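Local coordinates for protein uridylate kinase (Bacillus anthracis, PDB 2JJX) that probably catalyses the ATP-dependent phosphorylation of UMP to UDP in pyrimidine nucleotide synthesis and also binds ATP at an allosteric site, at residues Y12-I17 with G51-I56; R125-L130 with I158-D163; I165-Q170 with L218-F223. One frame throughout, in Å; residues are numbered along the deposited sequence.

Contact 1: residues Y12-I17 with G51-I56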
loop_
_atom_site.group_PDB
_atom_site.type_symbol
_atom_site.label_atom_id
_atom_site.label_comp_id
_atom_site.label_asym_id
_atom_site.label_seq_id
_atom_site.Cartn_x
_atom_site.Cartn_y
_atom_site.Cartn_z
ATOM N N TYR A 12 21.532 2.590 32.213
ATOM C CA TYR A 12 21.222 2.788 30.804
ATOM C C TYR A 12 20.091 3.792 30.658
ATOM O O TYR A 12 19.148 3.807 31.443
ATOM C CB TYR A 12 20.818 1.460 30.180
ATOM C CG TYR A 12 21.765 0.335 30.501
ATOM C CD1 TYR A 12 23.046 0.318 29.949
ATOM C CD2 TYR A 12 21.328 -0.802 31.180
ATOM C CE1 TYR A 12 23.908 -0.767 30.137
ATOM C CE2 TYR A 12 22.178 -1.904 31.367
ATOM C CZ TYR A 12 23.469 -1.867 30.850
ATOM O OH TYR A 12 24.336 -2.919 31.038
ATOM N N LYS A 13 20.151 4.585 29.602
ATOM C CA LYS A 13 19.079 5.526 29.319
ATOM C C LYS A 13 18.023 4.891 28.407
ATOM O O LYS A 13 16.841 5.209 28.541
ATOM C CB LYS A 13 19.610 6.800 28.658
ATOM C CG LYS A 13 20.839 7.404 29.300
ATOM C CD LYS A 13 20.921 8.891 29.006
ATOM C CE LYS A 13 20.573 9.723 30.230
ATOM N NZ LYS A 13 21.131 11.097 30.103
ATOM N N ARG A 14 18.460 4.055 27.456
ATOM C CA ARG A 14 17.582 3.402 26.472
ATOM C C ARG A 14 17.782 1.903 26.488
ATOM O O ARG A 14 18.901 1.408 26.456
ATOM C CB ARG A 14 17.881 3.898 25.058
ATOM C CG ARG A 14 16.728 4.602 24.374
ATOM C CD ARG A 14 16.352 3.922 23.084
ATOM N NE ARG A 14 16.645 4.716 21.888
ATOM C CZ ARG A 14 16.492 6.033 21.779
ATOM N NH1 ARG A 14 16.095 6.766 22.807
ATOM N NH2 ARG A 14 16.773 6.628 20.632
ATOM N N VAL A 15 16.683 1.173 26.404
ATOM C CA VAL A 15 16.731 -0.274 26.571
ATOM C C VAL A 15 15.690 -1.056 25.748
ATOM O O VAL A 15 14.570 -0.623 25.573
ATOM C CB VAL A 15 16.562 -0.535 28.072
ATOM C CG1 VAL A 15 15.277 -1.279 28.369
ATOM C CG2 VAL A 15 17.810 -1.175 28.662
ATOM N N LEU A 16 16.053 -2.238 25.272
ATOM C CA LEU A 16 15.125 -3.091 24.524
ATOM C C LEU A 16 14.863 -4.307 25.367
ATOM O O LEU A 16 15.792 -5.012 25.734
ATOM C CB LEU A 16 15.739 -3.576 23.200
ATOM C CG LEU A 16 14.964 -4.439 22.186
ATOM C CD1 LEU A 16 14.465 -5.765 22.736
ATOM C CD2 LEU A 16 13.864 -3.669 21.468
ATOM N N ILE A 17 13.595 -4.569 25.646
ATOM C CA ILE A 17 13.250 -5.751 26.404
ATOM C C ILE A 17 12.740 -6.875 25.511
ATOM O O ILE A 17 11.768 -6.715 24.792
ATOM C CB ILE A 17 12.270 -5.470 27.496
ATOM C CG1 ILE A 17 12.848 -4.448 28.470
ATOM C CG2 ILE A 17 11.929 -6.767 28.188
ATOM C CD1 ILE A 17 11.778 -3.757 29.336
ATOM N N GLY A 51 12.415 6.692 34.112
ATOM C CA GLY A 51 12.580 7.544 32.951
ATOM C C GLY A 51 13.594 6.984 31.981
ATOM O O GLY A 51 14.215 7.700 31.191
ATOM N N ILE A 52 13.764 5.671 32.060
ATOM C CA ILE A 52 14.561 4.932 31.100
ATOM C C ILE A 52 13.616 4.702 29.933
ATOM O O ILE A 52 12.427 4.443 30.147
ATOM C CB ILE A 52 14.984 3.586 31.697
ATOM C CG1 ILE A 52 15.992 3.828 32.818
ATOM C CG2 ILE A 52 15.573 2.689 30.613
ATOM C CD1 ILE A 52 16.484 2.571 33.451
ATOM N N GLU A 53 14.114 4.856 28.710
ATOM C CA GLU A 53 13.268 4.616 27.547
ATOM C C GLU A 53 13.215 3.158 27.109
ATOM O O GLU A 53 14.237 2.487 27.013
ATOM C CB GLU A 53 13.599 5.551 26.403
ATOM C CG GLU A 53 14.107 6.858 26.872
ATOM C CD GLU A 53 14.980 7.513 25.831
ATOM O OE1 GLU A 53 15.189 6.884 24.785
ATOM O OE2 GLU A 53 15.473 8.637 26.048
ATOM N N VAL A 54 11.994 2.647 27.000
ATOM C CA VAL A 54 11.744 1.243 26.728
ATOM C C VAL A 54 11.151 0.914 25.365
ATOM O O VAL A 54 10.189 1.541 24.946
ATOM C CB VAL A 54 10.806 0.697 27.843
ATOM C CG1 VAL A 54 10.291 -0.667 27.465
ATOM C CG2 VAL A 54 11.518 0.638 29.172
ATOM N N SER A 55 11.676 -0.137 24.737
ATOM C CA SER A 55 11.119 -0.747 23.528
ATOM C C SER A 55 10.885 -2.184 23.943
ATOM O O SER A 55 11.627 -2.687 24.774
ATOM C CB SER A 55 12.141 -0.770 22.388
ATOM O OG SER A 55 12.933 0.400 22.385
ATOM N N ILE A 56 9.882 -2.852 23.382
ATOM C CA ILE A 56 9.616 -4.242 23.752
ATOM C C ILE A 56 9.418 -5.112 22.526
ATOM O O ILE A 56 8.763 -4.694 21.572
ATOM C CB ILE A 56 8.427 -4.333 24.726
ATOM C CG1 ILE A 56 8.578 -3.319 25.863
ATOM C CG2 ILE A 56 8.159 -5.758 25.190
ATOM C CD1 ILE A 56 7.551 -3.459 26.952
#

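Contact 2: residues R125-L130 with I158-D163. With ATP (adenosine-5'-triphosphate), chain F; ATP (adenosine-5'-triphosphate), chain D.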
loop_
_atom_site.group_PDB
_atom_site.type_symbol
_atom_site.label_atom_id
_atom_site.label_comp_id
_atom_site.label_asym_id
_atom_site.label_seq_id
_atom_site.Cartn_x
_atom_site.Cartn_y
_atom_site.Cartn_z
ATOM N N ARG A 125 10.620 7.321 13.251
ATOM C CA ARG A 125 9.395 7.565 14.019
ATOM C C ARG A 125 9.517 6.856 15.365
ATOM O O ARG A 125 9.064 7.354 16.406
ATOM C CB ARG A 125 8.169 6.995 13.293
ATOM C CG ARG A 125 7.079 8.001 13.008
ATOM C CD ARG A 125 5.736 7.369 12.696
ATOM N NE ARG A 125 4.642 7.937 13.487
ATOM C CZ ARG A 125 4.527 9.220 13.836
ATOM N NH1 ARG A 125 5.452 10.117 13.500
ATOM N NH2 ARG A 125 3.474 9.614 14.540
ATOM N N ALA A 126 10.112 5.672 15.333
ATOM C CA ALA A 126 10.213 4.867 16.529
ATOM C C ALA A 126 11.178 5.527 17.467
ATOM O O ALA A 126 10.936 5.600 18.663
ATOM C CB ALA A 126 10.721 3.472 16.147
ATOM N N VAL A 127 12.248 6.058 16.892
ATOM C CA VAL A 127 13.295 6.701 17.669
ATOM C C VAL A 127 12.726 7.925 18.338
ATOM O O VAL A 127 12.976 8.183 19.505
ATOM C CB VAL A 127 14.381 7.175 16.738
ATOM C CG1 VAL A 127 14.839 8.512 17.207
ATOM C CG2 VAL A 127 15.487 6.156 16.646
ATOM N N HIS A 128 11.980 8.682 17.543
ATOM C CA HIS A 128 11.276 9.881 17.964
ATOM C C HIS A 128 10.342 9.648 19.139
ATOM O O HIS A 128 10.350 10.389 20.109
ATOM C CB HIS A 128 10.452 10.369 16.790
ATOM C CG HIS A 128 11.055 11.538 16.082
ATOM N ND1 HIS A 128 10.293 12.602 15.651
ATOM C CD2 HIS A 128 12.341 11.849 15.791
ATOM C CE1 HIS A 128 11.081 13.503 15.092
ATOM N NE2 HIS A 128 12.328 13.071 15.162
ATOM N N HIS A 129 9.450 8.687 18.979
ATOM C CA HIS A 129 8.543 8.307 20.035
ATOM C C HIS A 129 9.334 8.098 21.316
ATOM O O HIS A 129 9.063 8.723 22.338
ATOM C CB HIS A 129 7.879 6.996 19.638
ATOM C CG HIS A 129 6.898 7.124 18.511
ATOM N ND1 HIS A 129 6.114 8.242 18.325
ATOM C CD2 HIS A 129 6.470 6.216 17.603
ATOM C CE1 HIS A 129 5.269 8.028 17.332
ATOM N NE2 HIS A 129 5.459 6.800 16.882
ATOM N N LEU A 130 10.321 7.210 21.233
ATOM C CA LEU A 130 11.206 6.855 22.345
ATOM C C LEU A 130 11.799 8.096 22.996
ATOM O O LEU A 130 11.798 8.250 24.210
ATOM C CB LEU A 130 12.333 5.960 21.828
ATOM C CG LEU A 130 12.402 4.556 22.424
ATOM C CD1 LEU A 130 11.065 4.110 22.992
ATOM C CD2 LEU A 130 12.882 3.620 21.341
ATOM N N ILE A 158 19.665 -2.199 18.193
ATOM C CA ILE A 158 20.702 -1.415 17.519
ATOM C C ILE A 158 20.081 -0.255 16.736
ATOM O O ILE A 158 20.460 0.902 16.893
ATOM C CB ILE A 158 21.652 -2.273 16.663
ATOM C CG1 ILE A 158 22.353 -3.362 17.480
ATOM C CG2 ILE A 158 22.662 -1.426 15.919
ATOM C CD1 ILE A 158 22.853 -4.495 16.625
ATOM N N GLU A 159 19.068 -0.555 15.932
ATOM C CA GLU A 159 18.382 0.474 15.139
ATOM C C GLU A 159 17.911 1.628 16.040
ATOM O O GLU A 159 17.802 2.779 15.613
ATOM C CB GLU A 159 17.149 -0.141 14.461
ATOM C CG GLU A 159 17.363 -0.669 13.053
ATOM C CD GLU A 159 16.093 -1.309 12.480
ATOM O OE1 GLU A 159 15.568 -2.256 13.103
ATOM O OE2 GLU A 159 15.612 -0.888 11.404
ATOM N N MET A 160 17.551 1.295 17.270
ATOM C CA MET A 160 16.956 2.267 18.157
ATOM C C MET A 160 18.003 2.962 19.030
ATOM O O MET A 160 17.685 3.888 19.774
ATOM C CB MET A 160 15.852 1.589 18.981
ATOM C CG MET A 160 14.660 2.472 19.272
ATOM S SD MET A 160 13.493 2.645 17.943
ATOM C CE MET A 160 14.461 2.659 16.534
ATOM N N ASN A 161 19.261 2.571 18.850
ATOM C CA ASN A 161 20.395 3.184 19.543
ATOM C C ASN A 161 20.227 2.829 20.999
ATOM O O ASN A 161 20.350 3.683 21.873
ATOM C CB ASN A 161 20.379 4.707 19.450
ATOM C CG ASN A 161 20.680 5.232 18.060
ATOM O OD1 ASN A 161 20.830 4.474 17.106
ATOM N ND2 ASN A 161 20.676 6.554 17.926
ATOM N N SER A 162 19.823 1.591 21.246
ATOM C CA SER A 162 19.633 1.138 22.613
ATOM C C SER A 162 20.965 0.984 23.340
ATOM O O SER A 162 22.005 0.856 22.713
ATOM C CB SER A 162 18.813 -0.145 22.626
ATOM O OG SER A 162 17.526 0.157 22.111
ATOM N N ASP A 163 20.940 1.096 24.662
ATOM C CA ASP A 163 22.154 0.990 25.459
ATOM C C ASP A 163 22.421 -0.472 25.848
ATOM O O ASP A 163 23.541 -0.843 26.218
ATOM C CB ASP A 163 21.976 1.796 26.743
ATOM C CG ASP A 163 22.254 3.278 26.553
ATOM O OD1 ASP A 163 22.896 3.649 25.547
ATOM O OD2 ASP A 163 21.891 4.071 27.445
HETATM P PG ATP F . 8.695 17.263 14.428
HETATM O O1G ATP F . 9.318 18.648 14.475
HETATM O O2G ATP F . 8.330 16.829 15.843
HETATM O O3G ATP F . 9.727 16.318 13.828
HETATM P PB ATP F . 6.104 16.404 13.484
HETATM O O1B ATP F . 4.949 17.128 12.739
HETATM O O2B ATP F . 5.624 15.933 14.878
HETATM O O3B ATP F . 7.386 17.337 13.544
HETATM P PA ATP F . 5.627 14.235 11.813
HETATM O O1A ATP F . 5.865 14.912 10.457
HETATM O O2A ATP F . 4.133 14.285 12.219
HETATM O O3A ATP F . 6.518 15.106 12.737
HETATM O "O5'" ATP F . 6.240 12.732 11.842
HETATM C "C5'" ATP F . 7.492 12.613 12.538
HETATM C "C4'" ATP F . 8.565 11.739 11.861
HETATM O "O4'" ATP F . 8.122 10.903 10.763
HETATM C "C3'" ATP F . 9.850 12.451 11.445
HETATM O "O3'" ATP F . 11.005 11.821 11.981
HETATM C "C2'" ATP F . 9.865 12.397 9.922
HETATM O "O2'" ATP F . 11.227 12.116 9.531
HETATM C "C1'" ATP F . 8.810 11.326 9.547
HETATM N N9 ATP F . 9.159 10.248 8.604
HETATM C C8 ATP F . 10.409 9.758 8.326
HETATM N N7 ATP F . 10.412 8.795 7.421
HETATM C C5 ATP F . 9.090 8.638 7.073
HETATM C C6 ATP F . 8.443 7.776 6.167
HETATM N N6 ATP F . 9.103 6.856 5.400
HETATM N N1 ATP F . 7.103 7.841 6.033
HETATM C C2 ATP F . 6.444 8.740 6.786
HETATM N N3 ATP F . 6.954 9.615 7.681
HETATM C C4 ATP F . 8.294 9.522 7.790
HETATM P PG ATP D . 0.203 13.043 20.141
HETATM O O1G ATP D . 1.251 13.179 21.239
HETATM O O2G ATP D . -1.128 13.254 20.835
HETATM O O3G ATP D . 0.274 11.646 19.538
HETATM P PB ATP D . 0.456 14.087 17.406
HETATM O O1B ATP D . 1.828 14.642 16.925
HETATM O O2B ATP D . -0.656 15.013 16.832
HETATM O O3B ATP D . 0.368 14.156 19.002
HETATM P PA ATP D . 1.003 11.382 16.314
HETATM O O1A ATP D . 1.453 10.465 17.483
HETATM O O2A ATP D . 2.257 11.818 15.519
HETATM O O3A ATP D . 0.180 12.604 16.899
HETATM O "O5'" ATP D . 0.028 10.558 15.300
HETATM C "C5'" ATP D . -1.392 10.642 15.490
HETATM C "C4'" ATP D . -1.938 9.220 15.619
HETATM O "O4'" ATP D . -1.560 8.402 14.473
HETATM C "C3'" ATP D . -1.547 8.473 16.898
HETATM O "O3'" ATP D . -2.494 8.644 17.955
HETATM C "C2'" ATP D . -1.457 7.007 16.465
HETATM O "O2'" ATP D . -2.750 6.420 16.721
HETATM C "C1'" ATP D . -1.121 7.088 14.964
HETATM N N9 ATP D . -1.450 5.899 14.157
HETATM C C8 ATP D . -2.151 4.788 14.576
HETATM N N7 ATP D . -2.269 3.861 13.652
HETATM C C5 ATP D . -1.606 4.403 12.572
HETATM C C6 ATP D . -1.397 3.890 11.290
HETATM N N6 ATP D . -1.878 2.651 10.945
HETATM N N1 ATP D . -0.703 4.648 10.393
HETATM C C2 ATP D . -0.249 5.869 10.765
HETATM N N3 ATP D . -0.389 6.452 11.980
HETATM C C4 ATP D . -1.085 5.664 12.842
#

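Contact 3: residues I165-Q170 with L218-F223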
loop_
_atom_site.group_PDB
_atom_site.type_symbol
_atom_site.label_atom_id
_atom_site.label_comp_id
_atom_site.label_asym_id
_atom_site.label_seq_id
_atom_site.Cartn_x
_atom_site.Cartn_y
_atom_site.Cartn_z
ATOM N N ILE A 165 20.287 -4.755 25.723
ATOM C CA ILE A 165 19.122 -5.572 25.428
ATOM C C ILE A 165 18.924 -6.490 26.614
ATOM O O ILE A 165 19.826 -7.219 26.990
ATOM C CB ILE A 165 19.198 -6.361 24.116
ATOM C CG1 ILE A 165 17.873 -7.078 23.899
ATOM C CG2 ILE A 165 20.230 -7.432 24.194
ATOM C CD1 ILE A 165 17.923 -8.142 22.836
ATOM N N LEU A 166 17.782 -6.382 27.276
ATOM C CA LEU A 166 17.524 -7.238 28.415
ATOM C C LEU A 166 16.674 -8.394 27.924
ATOM O O LEU A 166 15.594 -8.201 27.387
ATOM C CB LEU A 166 16.842 -6.454 29.539
ATOM C CG LEU A 166 17.324 -5.028 29.792
ATOM C CD1 LEU A 166 16.178 -4.283 30.439
ATOM C CD2 LEU A 166 18.519 -5.018 30.695
ATOM N N VAL A 167 17.262 -9.580 27.951
ATOM C CA VAL A 167 16.579 -10.775 27.504
ATOM C C VAL A 167 16.002 -11.550 28.686
ATOM O O VAL A 167 16.707 -12.243 29.427
ATOM C CB VAL A 167 17.459 -11.591 26.583
ATOM C CG1 VAL A 167 18.822 -10.952 26.465
ATOM C CG2 VAL A 167 17.547 -13.032 27.042
ATOM N N ALA A 168 14.734 -11.280 28.953
ATOM C CA ALA A 168 14.048 -11.914 30.060
ATOM C C ALA A 168 13.804 -13.412 29.853
ATOM O O ALA A 168 13.196 -13.837 28.875
ATOM C CB ALA A 168 12.739 -11.191 30.325
ATOM N N LYS A 169 14.260 -14.204 30.815
ATOM C CA LYS A 169 14.073 -15.653 30.809
ATOM C C LYS A 169 13.116 -15.986 31.951
ATOM O O LYS A 169 12.979 -15.208 32.910
ATOM C CB LYS A 169 15.405 -16.370 31.077
ATOM C CG LYS A 169 16.246 -16.665 29.839
ATOM C CD LYS A 169 15.531 -16.226 28.569
ATOM C CE LYS A 169 16.070 -16.966 27.348
ATOM N NZ LYS A 169 17.507 -17.303 27.535
ATOM N N GLN A 170 12.449 -17.133 31.841
ATOM C CA GLN A 170 11.583 -17.613 32.910
ATOM C C GLN A 170 12.186 -18.861 33.550
ATOM O O GLN A 170 12.578 -19.807 32.862
ATOM C CB GLN A 170 10.113 -17.826 32.481
ATOM C CG GLN A 170 9.843 -18.155 31.023
ATOM C CD GLN A 170 8.418 -18.649 30.767
ATOM O OE1 GLN A 170 7.478 -18.296 31.488
ATOM N NE2 GLN A 170 8.255 -19.463 29.719
ATOM N N LEU A 218 26.270 -4.201 21.277
ATOM C CA LEU A 218 25.110 -4.231 22.162
ATOM C C LEU A 218 25.367 -5.185 23.313
ATOM O O LEU A 218 25.736 -6.340 23.139
ATOM C CB LEU A 218 23.842 -4.687 21.425
ATOM C CG LEU A 218 22.446 -4.137 21.788
ATOM C CD1 LEU A 218 21.434 -5.231 22.033
ATOM C CD2 LEU A 218 22.407 -3.098 22.879
ATOM N N PRO A 219 25.144 -4.711 24.523
ATOM C CA PRO A 219 25.329 -5.627 25.648
ATOM C C PRO A 219 23.984 -6.331 25.879
ATOM O O PRO A 219 22.908 -5.762 25.641
ATOM C CB PRO A 219 25.659 -4.693 26.826
ATOM C CG PRO A 219 25.491 -3.270 26.312
ATOM C CD PRO A 219 25.577 -3.334 24.798
ATOM N N ALA A 220 24.030 -7.573 26.343
ATOM C CA ALA A 220 22.798 -8.289 26.629
ATOM C C ALA A 220 22.759 -8.730 28.075
ATOM O O ALA A 220 23.776 -9.120 28.621
ATOM C CB ALA A 220 22.660 -9.495 25.722
ATOM N N HIS A 221 21.565 -8.769 28.659
ATOM C CA HIS A 221 21.402 -9.286 30.002
ATOM C C HIS A 221 20.424 -10.439 29.994
ATOM O O HIS A 221 19.312 -10.304 29.509
ATOM C CB HIS A 221 20.925 -8.194 30.945
ATOM C CG HIS A 221 21.975 -7.171 31.250
ATOM N ND1 HIS A 221 22.794 -7.260 32.354
ATOM C CD2 HIS A 221 22.335 -6.034 30.604
ATOM C CE1 HIS A 221 23.626 -6.233 32.365
ATOM N NE2 HIS A 221 23.363 -5.468 31.319
ATOM N N VAL A 222 20.864 -11.600 30.463
ATOM C CA VAL A 222 19.977 -12.751 30.573
ATOM C C VAL A 222 19.697 -12.937 32.059
ATOM O O VAL A 222 20.607 -12.903 32.891
ATOM C CB VAL A 222 20.566 -13.998 29.876
ATOM C CG1 VAL A 222 19.573 -15.168 29.891
ATOM C CG2 VAL A 222 20.961 -13.658 28.436
ATOM N N PHE A 223 18.420 -12.997 32.412
ATOM C CA PHE A 223 18.064 -13.020 33.822
ATOM C C PHE A 223 16.677 -13.572 34.026
ATOM O O PHE A 223 15.951 -13.781 33.064
ATOM C CB PHE A 223 18.100 -11.597 34.379
ATOM C CG PHE A 223 17.156 -10.649 33.682
ATOM C CD1 PHE A 223 17.598 -9.818 32.661
ATOM C CD2 PHE A 223 15.805 -10.659 33.986
ATOM C CE1 PHE A 223 16.707 -9.017 31.983
ATOM C CE2 PHE A 223 14.931 -9.829 33.332
ATOM C CZ PHE A 223 15.375 -9.017 32.323
#

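Contact 1: residues Y12-I17 with G51-I56
I17 of strand 14-17 reaches back diagonally to the parallel strand 53-56 and lays its CD1 against V54 CG1 at 3.9 Å. The torsion explains the reach: CG1 stands beside the backbone N of I17 (chi1 -60°), so CD1 is carried toward V54 and not toward the paired I56. V15 settles between two knobs on the same face, its CB 4.2 Å from I52 CG2 and its CG1 4.3 Å from V54 CG2. I47 of helix 34-48 covers I17, I52 and V54. On the reverse face the bump is L16, whose CD2 branch comes down on the small S55, 3.5 Å from its CB. Between the two faces, four backbone bonds lace the strands, from E53 N to K13 O (2.8 Å) through to I17 N to S55 O (2.9 Å). R14 meets E53 at the guanidinium edge as a salt bridge, although NH1 and OE1 are placed too closely to trust in detail. NH1 is also placed to pair with D131, with the same doubt, while NE bonds to M160 O. The chemistry implies an apolar face under the helix of a beta-alpha-beta unit, with the buried arginine's charge probably balanced on the other.

Contact 2: residues R125-L130 with I158-D163
On helix 123-131, whose A126, V127 and L130 pack on M160, the R125 guanidinium has H129 CE1 over one face, 3.6 Å above the plane and offset to the rim. At its edge NH2 donates to O2A of ATP (chain D), 2.7 Å away with an N-H...O angle of 145°, while NH1 lies 3.2 Å from O5' of ATP (chain F), approached obliquely. The H128 ring carries O3' of ATP (chain F) over one face and O3G at its edge, with H128 CE1 3.4 Å from O3G. R125 and H128 thus meet the two ATP molecules, whereas H129 lies against R125: it has the carbonyl oxygen of R125 over one face, and its NE2 bonds to E119. The inward side of the helix is apolar. M160 folds back on itself at chi2 (80°), and this bend brings SD to 3.4 Å from A126 CB and CE to 3.6 Å from V127 CG2; L130 flanks the same chain, but its exact placement is doubtful. N161, with positive phi (67°), forms a Schellman motif after the last turn. R107 of the third subunit also bonds to ATP. The arrangement is that of a nucleotide site with one apolar helix side seated on the domain and the other facing phosphates, consistent with the allosteric site of this UMP kinase.

Contact 3: residues I165-Q170 with L218-F223
F223 turns its ring back over strand 165-169 and can be followed atom by atom. From CB, which stands on the same face of the sheet as A168, CG is placed between the backbone N and the carbonyl carbon (chi1 59°), and this rotation swings the ring toward the neighbouring strand. CD1 passes near V167 O. Next, CE1 meets L166 CB at 3.5 Å, and this contact lies at the ring edge, close to its plane. CZ, the tip, lies 3.9 Å from A168 CA, and CE2, returning on the other side, is 4.0 Å from A168 CB. The ring therefore covers A168 with a face: A168 CA sits 4.2 Å from the centroid of the F223 ring and 25° off its normal, a CH-pi contact. L166 runs alongside H221 in the same direction, its CD2 near H221 CD2, and H221 NE2 is bonded to Y12 OH.

The opposite face is aliphatic. I165 CG2 touches A220 CB at 3.5 Å, V167 CG2 touches V222 CG2 at 3.7 Å, and the L218 side chain crosses I165 at about a right angle. The K169 chain, bent at chi2, lays CG against V222 CG1 at 3.6 Å. Four backbone bonds join the parallel strands, whose axes differ by 18°; at F223 N and V167 O, 3.5 Å apart, no bond is formed, in step with the wider spacing of A168 and F223.

Helix 230-235 covers the ring face, where M231 meets L166, I234 meets H221 and F223, and V230 also meets F223. Helix 150-160 lies on the reverse, with S153 against I165 and A157 against L218. Strand 14-19 flanks 164-169 on one side, and strand 242-245 runs antiparallel to 220-224 on the other.

How the contacts relate
Contacts 1 and 3 are both parallel strand pairings inside one sheet, and strands 14-19 and 164-169 join them through L16 O to L166 N. Contact 2 packs helix against helix, with no hydrogen bonds across it and much less buried surface, 194 Å² against 549 and 521 Å². All three are buried, yet contact 3 lies closest to the centre of the chain and contact 2 farthest. Their chemistry follows: contact 3 is largely aliphatic and aromatic, contact 1 adds a charged pair whose detail is doubtful, and contact 2 is apolar packing around one methionine, with the phosphates on the other side of its helix. R14 O with D163 N ties contact 1 to contact 2, and D163 packs on P219 of contact 3.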